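PDB 1F7C: Rho GTPase-activating protein 26, which acts as a GTPase-activating protein for RhoA and Cdc42, this chain being its RhoGAP (BH) domain, and binds the C-terminus of focal adhesion kinase. Local coordinates for residues A[161-166]-A[174-179]. Sequence-based numbering, arbitrary orientation.
Sequences KVADNH and ANLGVV
L176 meets A163 and V162 chiefly through one methyl group, CD1. CB points toward 161-166 but stays 5.8 Å from A163 CB. CG, anti to the carbonyl carbon (chi1 -69°), is still 4.7 Å from V162 CG1. At the branch, CD1 reaches A163 CB at 3.8 Å and V162 CG1 at 4.0 Å; the directions to these two methyls are almost perpendicular. CD2 runs past V162 CG1 at a looser 4.3 Å. V162 presents CG1, anti to its backbone N, rather than CG2.

The contact joins the C-terminal end of helix 146-164 to the early turns of helix 173-184 in the all-helical RhoGAP domain, next to the predicted arginine finger: the side chains of L176 and R60 are about 7 Å apart, and N175 touches R60. I209 of helix 198-210 and M171 also pack on L176.

Where helix 146-164 ends, A163 O accepts from both H166 N and H166 ND1. The ND1 bond (3.0 Å) is bent at its hydrogen, 130°, and A163 O lies 25° out of the imidazole plane. V162 O accepts from N169 ND2, giving this helix end a second side-chain donor.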
loop_
_atom_site.group_PDB
_atom_site.type_symbol
_atom_site.label_atom_id
_atom_site.label_comp_id
_atom_site.label_asym_id
_atom_site.label_seq_id
_atom_site.Cartn_x
_atom_site.Cartn_y
_atom_site.Cartn_z
ATOM N N LYS A 161 6.242 8.806 3.724
ATOM C CA LYS A 161 7.651 9.096 3.901
ATOM C C LYS A 161 8.348 8.982 2.560
ATOM O O LYS A 161 9.238 9.771 2.247
ATOM C CB LYS A 161 8.289 8.105 4.874
ATOM C CG LYS A 161 7.902 8.282 6.319
ATOM C CD LYS A 161 8.678 7.288 7.154
ATOM C CE LYS A 161 8.266 7.314 8.597
ATOM N NZ LYS A 161 9.155 6.391 9.362
ATOM N N VAL A 162 7.953 7.979 1.779
ATOM C CA VAL A 162 8.531 7.778 0.459
ATOM C C VAL A 162 8.222 9.008 -0.382
ATOM O O VAL A 162 9.114 9.560 -1.037
ATOM C CB VAL A 162 7.928 6.547 -0.261
ATOM C CG1 VAL A 162 8.304 6.574 -1.735
ATOM C CG2 VAL A 162 8.426 5.262 0.378
ATOM N N ALA A 163 6.959 9.443 -0.343
ATOM C CA ALA A 163 6.515 10.593 -1.130
ATOM C C ALA A 163 7.132 11.921 -0.715
ATOM O O ALA A 163 7.322 12.807 -1.547
ATOM C CB ALA A 163 4.978 10.705 -1.101
ATOM N N ASP A 164 7.436 12.072 0.568
ATOM C CA ASP A 164 8.024 13.312 1.031
ATOM C C ASP A 164 9.449 13.484 0.466
ATOM O O ASP A 164 9.980 14.580 0.458
ATOM C CB ASP A 164 8.029 13.340 2.561
ATOM C CG ASP A 164 8.495 14.671 3.122
ATOM O OD1 ASP A 164 9.561 14.705 3.761
ATOM O OD2 ASP A 164 7.795 15.683 2.930
ATOM N N ASN A 165 10.046 12.405 -0.027
ATOM C CA ASN A 165 11.386 12.452 -0.596
ATOM C C ASN A 165 11.319 12.338 -2.125
ATOM O O ASN A 165 12.269 11.874 -2.775
ATOM C CB ASN A 165 12.236 11.314 -0.012
ATOM C CG ASN A 165 13.719 11.470 -0.310
ATOM O OD1 ASN A 165 14.280 12.554 -0.146
ATOM N ND2 ASN A 165 14.364 10.381 -0.731
ATOM N N HIS A 166 10.206 12.799 -2.696
ATOM C CA HIS A 166 10.012 12.721 -4.142
ATOM C C HIS A 166 11.032 13.468 -5.027
ATOM O O HIS A 166 11.367 12.985 -6.109
ATOM C CB HIS A 166 8.582 13.140 -4.521
ATOM C CG HIS A 166 8.305 14.603 -4.359
ATOM N ND1 HIS A 166 8.150 15.201 -3.130
ATOM C CD2 HIS A 166 8.130 15.583 -5.279
ATOM C CE1 HIS A 166 7.887 16.486 -3.296
ATOM N NE2 HIS A 166 7.868 16.742 -4.591
ATOM N N ALA A 174 0.830 11.128 -6.213
ATOM C CA ALA A 174 0.135 10.691 -7.413
ATOM C C ALA A 174 0.797 9.461 -8.036
ATOM O O ALA A 174 0.104 8.522 -8.424
ATOM C CB ALA A 174 0.074 11.833 -8.416
ATOM N N ASN A 175 2.127 9.459 -8.132
ATOM C CA ASN A 175 2.841 8.315 -8.696
ATOM C C ASN A 175 2.679 7.048 -7.849
ATOM O O ASN A 175 2.663 5.940 -8.371
ATOM C CB ASN A 175 4.335 8.618 -8.837
ATOM C CG ASN A 175 4.639 9.565 -9.978
ATOM O OD1 ASN A 175 3.796 9.818 -10.838
ATOM N ND2 ASN A 175 5.859 10.086 -9.997
ATOM N N LEU A 176 2.578 7.202 -6.537
ATOM C CA LEU A 176 2.413 6.041 -5.691
ATOM C C LEU A 176 0.980 5.535 -5.833
ATOM O O LEU A 176 0.728 4.335 -5.788
ATOM C CB LEU A 176 2.753 6.392 -4.236
ATOM C CG LEU A 176 4.249 6.679 -4.036
ATOM C CD1 LEU A 176 4.511 7.289 -2.665
ATOM C CD2 LEU A 176 5.042 5.386 -4.216
ATOM N N GLY A 177 0.043 6.455 -6.025
ATOM C CA GLY A 177 -1.349 6.068 -6.189
ATOM C C GLY A 177 -1.551 5.164 -7.395
ATOM O O GLY A 177 -2.341 4.219 -7.350
ATOM N N VAL A 178 -0.830 5.449 -8.473
ATOM C CA VAL A 178 -0.917 4.652 -9.692
ATOM C C VAL A 178 -0.408 3.235 -9.471
ATOM O O VAL A 178 -0.966 2.281 -10.013
ATOM C CB VAL A 178 -0.101 5.300 -10.851
ATOM C CG1 VAL A 178 0.177 4.279 -11.947
ATOM C CG2 VAL A 178 -0.873 6.479 -11.427
ATOM N N VAL A 179 0.657 3.101 -8.684
ATOM C CA VAL A 179 1.228 1.788 -8.411
ATOM C C VAL A 179 0.413 0.965 -7.426
ATOM O O VAL A 179 0.271 -0.240 -7.588
ATOM C CB VAL A 179 2.645 1.896 -7.825
ATOM C CG1 VAL A 179 3.183 0.511 -7.521
ATOM C CG2 VAL A 179 3.558 2.614 -8.796
#